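Local coordinates for polyprenyl synthetase (Nonlabens dokdonensis, PDB 6KD7), which probably joins isoprenyl units into geranylgeranyl pyrophosphate as a magnesium-dependent prenyltransferase of the FPP/GGPP synthase family, at residues E224-N232 and I267-F278; K234-I242 and F277-T287. One frame throughout, in Å; residues are numbered along the deposited sequence.

Contact 1: residues E224-N232 and I267-F278; sequences EVGGDIREN and IDEKKETVKVFF
OE2 of E224 is gripped by two cations: K271 NZ, 2.8 Å away, takes the anti lone pair, and R230 NE, at 2.9 Å, the syn one. This salt-bridge network ties the short helix 227-230 to helix 264-281 in the largely helical prenyl synthase fold. R230 binds the carboxylate side-on, its NH2 donating nearly straight to E224 OE1 (N-H...O 172°), and both oxygens lie almost exactly in the guanidinium plane, which holds the two flat groups coplanar. K271, extended beyond CG, crosses E224 at about a right angle and also gives a bond to V225 O (3.0 Å from NZ), in the carbonyl plane. Its CD runs past G226, where a CB would collide with it; G226 is also the N-cap of the short helix. Next to these charged groups I229 is the knob, set among K270, K271, V274 and F278, its CD1 3.8 Å from V274 CG1 as the two side chains meet tip to tip. One residue before K271 on the same helix, the straight chain of K270 carries its ammonium to the end of helix 227-230, where N232 closes a Schellman motif. There K270 NZ donates to N232 OD1 (2.5 Å), tilted 16° from the amide carbonyl plane, and a water accepts from K270 NZ at 2.6 Å while donating to R230 O.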
loop_
_atom_site.group_PDB
_atom_site.type_symbol
_atom_site.label_atom_id
_atom_site.label_comp_id
_atom_site.label_asym_id
_atom_site.label_seq_id
_atom_site.Cartn_x
_atom_site.Cartn_y
_atom_site.Cartn_z
ATOM N N GLU A 224 25.352 -11.059 5.551
ATOM C CA GLU A 224 25.415 -9.835 6.370
ATOM C C GLU A 224 25.983 -10.209 7.733
ATOM O O GLU A 224 25.585 -11.217 8.272
ATOM C CB GLU A 224 23.986 -9.309 6.504
ATOM C CG GLU A 224 23.678 -8.611 7.808
ATOM C CD GLU A 224 22.218 -8.251 8.023
ATOM O OE1 GLU A 224 21.362 -8.842 7.373
ATOM O OE2 GLU A 224 21.960 -7.391 8.850
ATOM N N VAL A 225 26.897 -9.418 8.267
ATOM C CA VAL A 225 27.361 -9.736 9.639
ATOM C C VAL A 225 26.274 -9.223 10.585
ATOM O O VAL A 225 25.825 -8.107 10.398
ATOM C CB VAL A 225 28.732 -9.111 9.934
ATOM C CG1 VAL A 225 29.180 -9.399 11.348
ATOM C CG2 VAL A 225 29.771 -9.593 8.949
ATOM N N GLY A 226 25.870 -10.033 11.551
ATOM C CA GLY A 226 24.826 -9.655 12.524
ATOM C C GLY A 226 23.390 -9.759 12.011
ATOM O O GLY A 226 22.523 -9.195 12.675
ATOM N N GLY A 227 23.115 -10.491 10.930
ATOM C CA GLY A 227 21.740 -10.725 10.434
ATOM C C GLY A 227 20.876 -11.432 11.469
ATOM O O GLY A 227 19.708 -11.051 11.702
ATOM N N ASP A 228 21.419 -12.433 12.126
ATOM C CA ASP A 228 20.657 -13.146 13.156
ATOM C C ASP A 228 20.300 -12.151 14.279
ATOM O O ASP A 228 19.163 -12.217 14.809
ATOM C CB ASP A 228 21.445 -14.348 13.656
ATOM C CG ASP A 228 21.569 -15.490 12.664
ATOM O OD1 ASP A 228 20.780 -15.493 11.714
ATOM O OD2 ASP A 228 22.449 -16.364 12.899
ATOM N N ILE A 229 21.235 -11.288 14.658
ATOM C CA ILE A 229 21.002 -10.277 15.716
ATOM C C ILE A 229 19.896 -9.306 15.258
ATOM O O ILE A 229 18.878 -9.169 15.978
ATOM C CB ILE A 229 22.287 -9.543 16.087
ATOM C CG1 ILE A 229 23.262 -10.473 16.817
ATOM C CG2 ILE A 229 21.895 -8.364 16.969
ATOM C CD1 ILE A 229 24.688 -9.953 16.921
ATOM N N ARG A 230 20.053 -8.723 14.083
ATOM C CA ARG A 230 19.075 -7.771 13.539
ATOM C C ARG A 230 17.673 -8.392 13.528
ATOM O O ARG A 230 16.684 -7.664 13.820
ATOM C CB ARG A 230 19.489 -7.348 12.144
ATOM C CG ARG A 230 18.454 -6.444 11.495
ATOM C CD ARG A 230 18.984 -5.818 10.220
ATOM N NE ARG A 230 19.169 -6.861 9.237
ATOM C CZ ARG A 230 18.186 -7.539 8.657
ATOM N NH1 ARG A 230 16.906 -7.284 8.919
ATOM N NH2 ARG A 230 18.502 -8.490 7.800
ATOM N N GLU A 231 17.561 -9.678 13.202
ATOM C CA GLU A 231 16.243 -10.340 13.018
ATOM C C GLU A 231 15.821 -11.022 14.313
ATOM O O GLU A 231 14.803 -11.685 14.331
ATOM C CB GLU A 231 16.316 -11.336 11.873
ATOM C CG GLU A 231 16.509 -10.665 10.528
ATOM C CD GLU A 231 16.393 -11.605 9.329
ATOM O OE1 GLU A 231 16.565 -12.833 9.513
ATOM O OE2 GLU A 231 16.145 -11.107 8.205
ATOM N N ASN A 232 16.591 -10.853 15.378
ATOM C CA ASN A 232 16.276 -11.456 16.687
ATOM C C ASN A 232 16.109 -12.970 16.540
ATOM O O ASN A 232 15.277 -13.510 17.273
ATOM C CB ASN A 232 15.039 -10.793 17.323
ATOM C CG ASN A 232 15.225 -9.298 17.448
ATOM O OD1 ASN A 232 16.255 -8.830 17.963
ATOM N ND2 ASN A 232 14.279 -8.548 16.915
ATOM N N ILE A 267 20.771 -0.132 14.564
ATOM C CA ILE A 267 20.960 -1.563 14.190
ATOM C C ILE A 267 22.447 -1.904 14.401
ATOM O O ILE A 267 22.739 -2.830 15.210
ATOM C CB ILE A 267 20.440 -1.798 12.765
ATOM C CG1 ILE A 267 18.914 -1.647 12.753
ATOM C CG2 ILE A 267 20.912 -3.156 12.233
ATOM C CD1 ILE A 267 18.268 -1.731 11.371
ATOM N N ASP A 268 23.336 -1.061 13.874
ATOM C CA ASP A 268 24.797 -1.258 14.035
ATOM C C ASP A 268 25.153 -1.205 15.523
ATOM O O ASP A 268 25.905 -2.063 15.956
ATOM C CB ASP A 268 25.591 -0.231 13.231
ATOM C CG ASP A 268 25.474 -0.444 11.737
ATOM O OD1 ASP A 268 24.977 -1.493 11.347
ATOM O OD2 ASP A 268 25.873 0.443 10.985
ATOM N N GLU A 269 24.584 -0.273 16.291
ATOM C CA GLU A 269 24.907 -0.247 17.741
ATOM C C GLU A 269 24.387 -1.517 18.411
ATOM O O GLU A 269 25.032 -1.990 19.347
ATOM C CB GLU A 269 24.437 1.007 18.474
ATOM C CG GLU A 269 24.824 0.965 19.939
ATOM C CD GLU A 269 24.401 2.133 20.805
ATOM O OE1 GLU A 269 24.412 1.985 22.030
ATOM O OE2 GLU A 269 24.066 3.171 20.251
ATOM N N LYS A 270 23.212 -1.982 17.996
ATOM C CA LYS A 270 22.638 -3.221 18.569
ATOM C C LYS A 270 23.586 -4.386 18.265
ATOM O O LYS A 270 23.879 -5.146 19.174
ATOM C CB LYS A 270 21.273 -3.497 17.937
ATOM C CG LYS A 270 20.600 -4.773 18.415
ATOM C CD LYS A 270 19.276 -5.058 17.766
ATOM C CE LYS A 270 18.613 -6.293 18.325
ATOM N NZ LYS A 270 17.286 -6.521 17.726
ATOM N N LYS A 271 24.088 -4.464 17.035
ATOM C CA LYS A 271 25.001 -5.569 16.652
ATOM C C LYS A 271 26.291 -5.507 17.473
ATOM O O LYS A 271 26.649 -6.534 18.042
ATOM C CB LYS A 271 25.313 -5.491 15.160
ATOM C CG LYS A 271 24.121 -5.704 14.243
ATOM C CD LYS A 271 24.481 -5.663 12.786
ATOM C CE LYS A 271 23.309 -5.955 11.881
ATOM N NZ LYS A 271 23.712 -5.951 10.462
ATOM N N GLU A 272 26.893 -4.325 17.608
ATOM C CA GLU A 272 28.157 -4.192 18.390
ATOM C C GLU A 272 27.876 -4.534 19.841
ATOM O O GLU A 272 28.627 -5.335 20.428
ATOM C CB GLU A 272 28.834 -2.833 18.183
ATOM C CG GLU A 272 29.434 -2.676 16.783
ATOM C CD GLU A 272 30.114 -3.928 16.188
ATOM O OE1 GLU A 272 30.879 -4.642 16.931
ATOM O OE2 GLU A 272 29.852 -4.232 14.985
ATOM N N THR A 273 26.767 -4.060 20.394
ATOM C CA THR A 273 26.488 -4.252 21.833
ATOM C C THR A 273 26.162 -5.714 22.103
ATOM O O THR A 273 26.675 -6.278 23.126
ATOM C CB THR A 273 25.333 -3.363 22.308
ATOM O OG1 THR A 273 25.573 -2.034 21.847
ATOM C CG2 THR A 273 25.199 -3.416 23.807
ATOM N N VAL A 274 25.313 -6.314 21.258
ATOM C CA VAL A 274 24.946 -7.746 21.463
ATOM C C VAL A 274 26.201 -8.611 21.267
ATOM O O VAL A 274 26.430 -9.505 22.091
ATOM C CB VAL A 274 23.792 -8.170 20.549
ATOM C CG1 VAL A 274 23.581 -9.678 20.591
ATOM C CG2 VAL A 274 22.527 -7.430 20.937
ATOM N N LYS A 275 27.012 -8.343 20.241
ATOM C CA LYS A 275 28.303 -9.079 20.049
ATOM C C LYS A 275 29.098 -9.021 21.356
ATOM O O LYS A 275 29.498 -10.109 21.875
ATOM C CB LYS A 275 29.058 -8.564 18.828
ATOM C CG LYS A 275 28.477 -9.085 17.521
ATOM C CD LYS A 275 28.954 -8.375 16.286
ATOM C CE LYS A 275 30.453 -8.493 16.127
ATOM N NZ LYS A 275 30.820 -8.327 14.707
ATOM N N VAL A 276 29.183 -7.846 21.984
ATOM C CA VAL A 276 29.972 -7.732 23.245
ATOM C C VAL A 276 29.313 -8.584 24.323
ATOM O O VAL A 276 30.066 -9.266 25.058
ATOM C CB VAL A 276 30.161 -6.266 23.679
ATOM C CG1 VAL A 276 30.787 -6.193 25.064
ATOM C CG2 VAL A 276 30.974 -5.489 22.640
ATOM N N PHE A 277 27.989 -8.581 24.437
ATOM C CA PHE A 277 27.297 -9.440 25.440
ATOM C C PHE A 277 27.565 -10.924 25.155
ATOM O O PHE A 277 27.703 -11.728 26.083
ATOM C CB PHE A 277 25.787 -9.193 25.466
ATOM C CG PHE A 277 25.393 -7.966 26.243
ATOM C CD1 PHE A 277 25.778 -7.818 27.568
ATOM C CD2 PHE A 277 24.666 -6.946 25.646
ATOM C CE1 PHE A 277 25.436 -6.675 28.273
ATOM C CE2 PHE A 277 24.318 -5.807 26.359
ATOM C CZ PHE A 277 24.698 -5.680 27.667
ATOM N N PHE A 278 27.613 -11.295 23.885
ATOM C CA PHE A 278 27.881 -12.699 23.483
ATOM C C PHE A 278 29.249 -13.114 24.065
ATOM O O PHE A 278 29.253 -14.164 24.712
ATOM C CB PHE A 278 27.783 -12.873 21.966
ATOM C CG PHE A 278 26.386 -12.892 21.393
ATOM C CD1 PHE A 278 25.277 -13.097 22.189
ATOM C CD2 PHE A 278 26.203 -12.791 20.022
ATOM C CE1 PHE A 278 24.008 -13.147 21.634
ATOM C CE2 PHE A 278 24.943 -12.866 19.461
ATOM C CZ PHE A 278 23.846 -13.041 20.273
HETATM O O HOH W 1 16.979 -5.493 15.310
#

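Contact 2: residues K234-I242 and F277-T287; sequences KTYLYLKSI and FFEQSGGAKAT
With CG anti to the backbone N (chi1 -159°), L237 turns its branch onto the ring of F278, whose own chi1 of -75° sets CG anti to the carbonyl carbon and swings the ring toward helix 236-241. L237 CG lies 3.9 Å from the ring centroid, 25° off the normal, a CH-pi contact over one face; L237 CD1 continues to A284 CA (3.7 Å) and T287 OG1. L237 is thus a knob among F278, G283, A284 and T287. Y238 adds its CA, 3.7 Å from F278 CE1. Were F278 reduced to an alanine, L237 CG would probably lose the face it rests on and a gap would open beside Y238 and S241. S241 OG donates to L237 O at 2.8 Å and sits 3.4 Å from G283 CA, where a side chain would clash. T287 OG1 meets the Y236 ring at its edge, in plane, 3.4 Å from CD2, while bonding back to G283 O. K240 lays CE against A286 CB before its amine turns to E243. Helix 236-241 thereby spans a helix break: G282, with positive phi, interrupts the helical course and N-caps helix 283-303, while G283, its CA 4.0 Å from S241 CA, gives a glycine-mediated close packing of helices.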
loop_
_atom_site.group_PDB
_atom_site.type_symbol
_atom_site.label_atom_id
_atom_site.label_comp_id
_atom_site.label_asym_id
_atom_site.label_seq_id
_atom_site.Cartn_x
_atom_site.Cartn_y
_atom_site.Cartn_z
ATOM N N LYS A 234 16.865 -16.554 17.588
ATOM C CA LYS A 234 17.386 -17.138 18.848
ATOM C C LYS A 234 18.278 -18.339 18.479
ATOM O O LYS A 234 17.769 -19.483 18.446
ATOM C CB LYS A 234 16.176 -17.483 19.726
ATOM C CG LYS A 234 15.465 -16.268 20.329
ATOM C CD LYS A 234 14.401 -16.625 21.359
ATOM C CE LYS A 234 13.191 -17.308 20.761
ATOM N NZ LYS A 234 12.388 -16.339 19.983
ATOM N N THR A 235 19.519 -18.066 18.088
ATOM C CA THR A 235 20.481 -19.110 17.664
ATOM C C THR A 235 21.265 -19.595 18.881
ATOM O O THR A 235 21.042 -19.081 19.988
ATOM C CB THR A 235 21.410 -18.604 16.573
ATOM O OG1 THR A 235 22.279 -17.628 17.135
ATOM C CG2 THR A 235 20.686 -18.055 15.366
ATOM N N TYR A 236 22.149 -20.564 18.680
ATOM C CA TYR A 236 22.867 -21.190 19.814
ATOM C C TYR A 236 23.631 -20.105 20.568
ATOM O O TYR A 236 23.657 -20.137 21.782
ATOM C CB TYR A 236 23.804 -22.285 19.305
ATOM C CG TYR A 236 24.331 -23.207 20.370
ATOM C CD1 TYR A 236 23.628 -24.336 20.747
ATOM C CD2 TYR A 236 25.534 -22.955 20.996
ATOM C CE1 TYR A 236 24.102 -25.187 21.725
ATOM C CE2 TYR A 236 26.029 -23.800 21.969
ATOM C CZ TYR A 236 25.309 -24.917 22.337
ATOM O OH TYR A 236 25.797 -25.738 23.299
ATOM N N LEU A 237 24.169 -19.146 19.828
ATOM C CA LEU A 237 24.957 -18.033 20.399
ATOM C C LEU A 237 24.074 -17.255 21.386
ATOM O O LEU A 237 24.509 -17.056 22.506
ATOM C CB LEU A 237 25.335 -17.178 19.190
ATOM C CG LEU A 237 26.528 -16.245 19.318
ATOM C CD1 LEU A 237 27.665 -16.910 20.062
ATOM C CD2 LEU A 237 26.973 -15.789 17.946
ATOM N N TYR A 238 22.850 -16.900 21.003
ATOM C CA TYR A 238 21.935 -16.170 21.919
ATOM C C TYR A 238 21.454 -17.055 23.073
ATOM O O TYR A 238 21.497 -16.609 24.206
ATOM C CB TYR A 238 20.729 -15.626 21.157
ATOM C CG TYR A 238 19.616 -15.084 22.015
ATOM C CD1 TYR A 238 18.585 -15.897 22.440
ATOM C CD2 TYR A 238 19.583 -13.754 22.390
ATOM C CE1 TYR A 238 17.552 -15.409 23.218
ATOM C CE2 TYR A 238 18.561 -13.248 23.170
ATOM C CZ TYR A 238 17.541 -14.080 23.585
ATOM O OH TYR A 238 16.527 -13.606 24.351
ATOM N N LEU A 239 21.085 -18.298 22.778
ATOM C CA LEU A 239 20.513 -19.215 23.795
ATOM C C LEU A 239 21.516 -19.454 24.928
ATOM O O LEU A 239 21.089 -19.528 26.060
ATOM C CB LEU A 239 20.099 -20.521 23.115
ATOM C CG LEU A 239 18.902 -20.419 22.173
ATOM C CD1 LEU A 239 18.638 -21.746 21.492
ATOM C CD2 LEU A 239 17.667 -19.958 22.915
ATOM N N LYS A 240 22.800 -19.553 24.612
ATOM C CA LYS A 240 23.866 -19.801 25.617
ATOM C C LYS A 240 24.169 -18.492 26.358
ATOM O O LYS A 240 24.351 -18.535 27.568
ATOM C CB LYS A 240 25.132 -20.354 24.954
ATOM C CG LYS A 240 25.000 -21.735 24.347
ATOM C CD LYS A 240 24.479 -22.787 25.302
ATOM C CE LYS A 240 25.530 -23.284 26.266
ATOM N NZ LYS A 240 24.902 -24.214 27.233
ATOM N N SER A 241 24.204 -17.370 25.651
ATOM C CA SER A 241 24.442 -16.033 26.243
ATOM C C SER A 241 23.412 -15.737 27.343
ATOM O O SER A 241 23.824 -15.265 28.410
ATOM C CB SER A 241 24.458 -15.018 25.193
ATOM O OG SER A 241 25.580 -15.186 24.349
ATOM N N ILE A 242 22.141 -16.110 27.172
ATOM C CA ILE A 242 21.106 -15.737 28.165
ATOM C C ILE A 242 21.119 -16.701 29.346
ATOM O O ILE A 242 20.291 -16.509 30.225
ATOM C CB ILE A 242 19.706 -15.616 27.537
ATOM C CG1 ILE A 242 19.178 -16.932 26.969
ATOM C CG2 ILE A 242 19.703 -14.490 26.519
ATOM C CD1 ILE A 242 17.658 -16.969 26.788
ATOM N N PHE A 277 27.989 -8.581 24.437
ATOM C CA PHE A 277 27.297 -9.440 25.440
ATOM C C PHE A 277 27.565 -10.924 25.155
ATOM O O PHE A 277 27.703 -11.728 26.083
ATOM C CB PHE A 277 25.787 -9.193 25.466
ATOM C CG PHE A 277 25.393 -7.966 26.243
ATOM C CD1 PHE A 277 25.778 -7.818 27.568
ATOM C CD2 PHE A 277 24.666 -6.946 25.646
ATOM C CE1 PHE A 277 25.436 -6.675 28.273
ATOM C CE2 PHE A 277 24.318 -5.807 26.359
ATOM C CZ PHE A 277 24.698 -5.680 27.667
ATOM N N PHE A 278 27.613 -11.295 23.885
ATOM C CA PHE A 278 27.881 -12.699 23.483
ATOM C C PHE A 278 29.249 -13.114 24.065
ATOM O O PHE A 278 29.253 -14.164 24.712
ATOM C CB PHE A 278 27.783 -12.873 21.966
ATOM C CG PHE A 278 26.386 -12.892 21.393
ATOM C CD1 PHE A 278 25.277 -13.097 22.189
ATOM C CD2 PHE A 278 26.203 -12.791 20.022
ATOM C CE1 PHE A 278 24.008 -13.147 21.634
ATOM C CE2 PHE A 278 24.943 -12.866 19.461
ATOM C CZ PHE A 278 23.846 -13.041 20.273
ATOM N N GLU A 279 30.309 -12.303 23.886
ATOM C CA GLU A 279 31.677 -12.569 24.434
ATOM C C GLU A 279 31.564 -12.602 25.957
ATOM O O GLU A 279 31.713 -13.707 26.550
ATOM C CB GLU A 279 32.732 -11.559 23.976
ATOM C CG GLU A 279 32.422 -10.981 22.621
ATOM C CD GLU A 279 33.515 -10.226 21.895
ATOM O OE1 GLU A 279 34.513 -10.866 21.547
ATOM O OE2 GLU A 279 33.322 -9.012 21.614
ATOM N N GLN A 280 31.205 -11.474 26.567
ATOM C CA GLN A 280 31.294 -11.316 28.037
ATOM C C GLN A 280 30.416 -12.359 28.722
ATOM O O GLN A 280 30.795 -12.788 29.778
ATOM C CB GLN A 280 30.931 -9.897 28.478
ATOM C CG GLN A 280 31.922 -8.842 27.999
ATOM C CD GLN A 280 31.522 -7.458 28.461
ATOM O OE1 GLN A 280 30.413 -7.241 28.950
ATOM N NE2 GLN A 280 32.429 -6.506 28.303
ATOM N N SER A 281 29.297 -12.793 28.159
ATOM C CA SER A 281 28.403 -13.750 28.856
ATOM C C SER A 281 29.029 -15.145 28.935
ATOM O O SER A 281 28.542 -15.935 29.746
ATOM C CB SER A 281 27.066 -13.843 28.171
ATOM O OG SER A 281 27.222 -14.293 26.838
ATOM N N GLY A 282 29.959 -15.492 28.043
ATOM C CA GLY A 282 30.415 -16.890 27.884
ATOM C C GLY A 282 29.721 -17.617 26.738
ATOM O O GLY A 282 30.108 -18.756 26.454
ATOM N N GLY A 283 28.740 -16.975 26.096
ATOM C CA GLY A 283 27.949 -17.551 24.997
ATOM C C GLY A 283 28.809 -17.853 23.783
ATOM O O GLY A 283 28.605 -18.925 23.182
ATOM N N ALA A 284 29.703 -16.946 23.404
ATOM C CA ALA A 284 30.591 -17.131 22.235
ATOM C C ALA A 284 31.493 -18.359 22.468
ATOM O O ALA A 284 31.537 -19.255 21.621
ATOM C CB ALA A 284 31.404 -15.895 22.010
ATOM N N LYS A 285 32.129 -18.421 23.632
ATOM C CA LYS A 285 33.011 -19.566 23.959
ATOM C C LYS A 285 32.185 -20.853 23.995
ATOM O O LYS A 285 32.663 -21.852 23.478
ATOM C CB LYS A 285 33.687 -19.350 25.314
ATOM C CG LYS A 285 34.329 -20.593 25.911
ATOM C CD LYS A 285 34.942 -20.382 27.270
ATOM C CE LYS A 285 35.414 -21.669 27.917
ATOM N NZ LYS A 285 36.322 -21.412 29.060
ATOM N N ALA A 286 30.976 -20.805 24.552
ATOM C CA ALA A 286 30.145 -22.016 24.687
ATOM C C ALA A 286 29.766 -22.513 23.283
ATOM O O ALA A 286 29.655 -23.744 23.119
ATOM C CB ALA A 286 28.939 -21.780 25.561
ATOM N N THR A 287 29.682 -21.600 22.315
ATOM C CA THR A 287 29.353 -21.916 20.912
ATOM C C THR A 287 30.570 -22.580 20.259
ATOM O O THR A 287 30.408 -23.639 19.642
ATOM C CB THR A 287 28.830 -20.687 20.153
ATOM O OG1 THR A 287 27.608 -20.305 20.788
ATOM C CG2 THR A 287 28.583 -20.994 18.696
#

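In the fold
Contacts 1 and 2 have their centres about 12 Å apart, on the same side of the chain's centre, and share F277 and F278 of helix 264-281. Their segments alternate along the chain: 224-232, 234-242, then 267-278 and 277-287. Helices 227-230 and 236-241 follow each other and dock in the same order along the later helices, the first on helix 264-281, the second on its end and the start of helix 283-303. D228 packs on T235 where the two contacts meet. F215 of helix 188-215 touches both F278 and L237. The E224 side chain is about 12 Å from a bound magnesium ion and that of Y236 about 11 Å, so both lie near this site without reaching it.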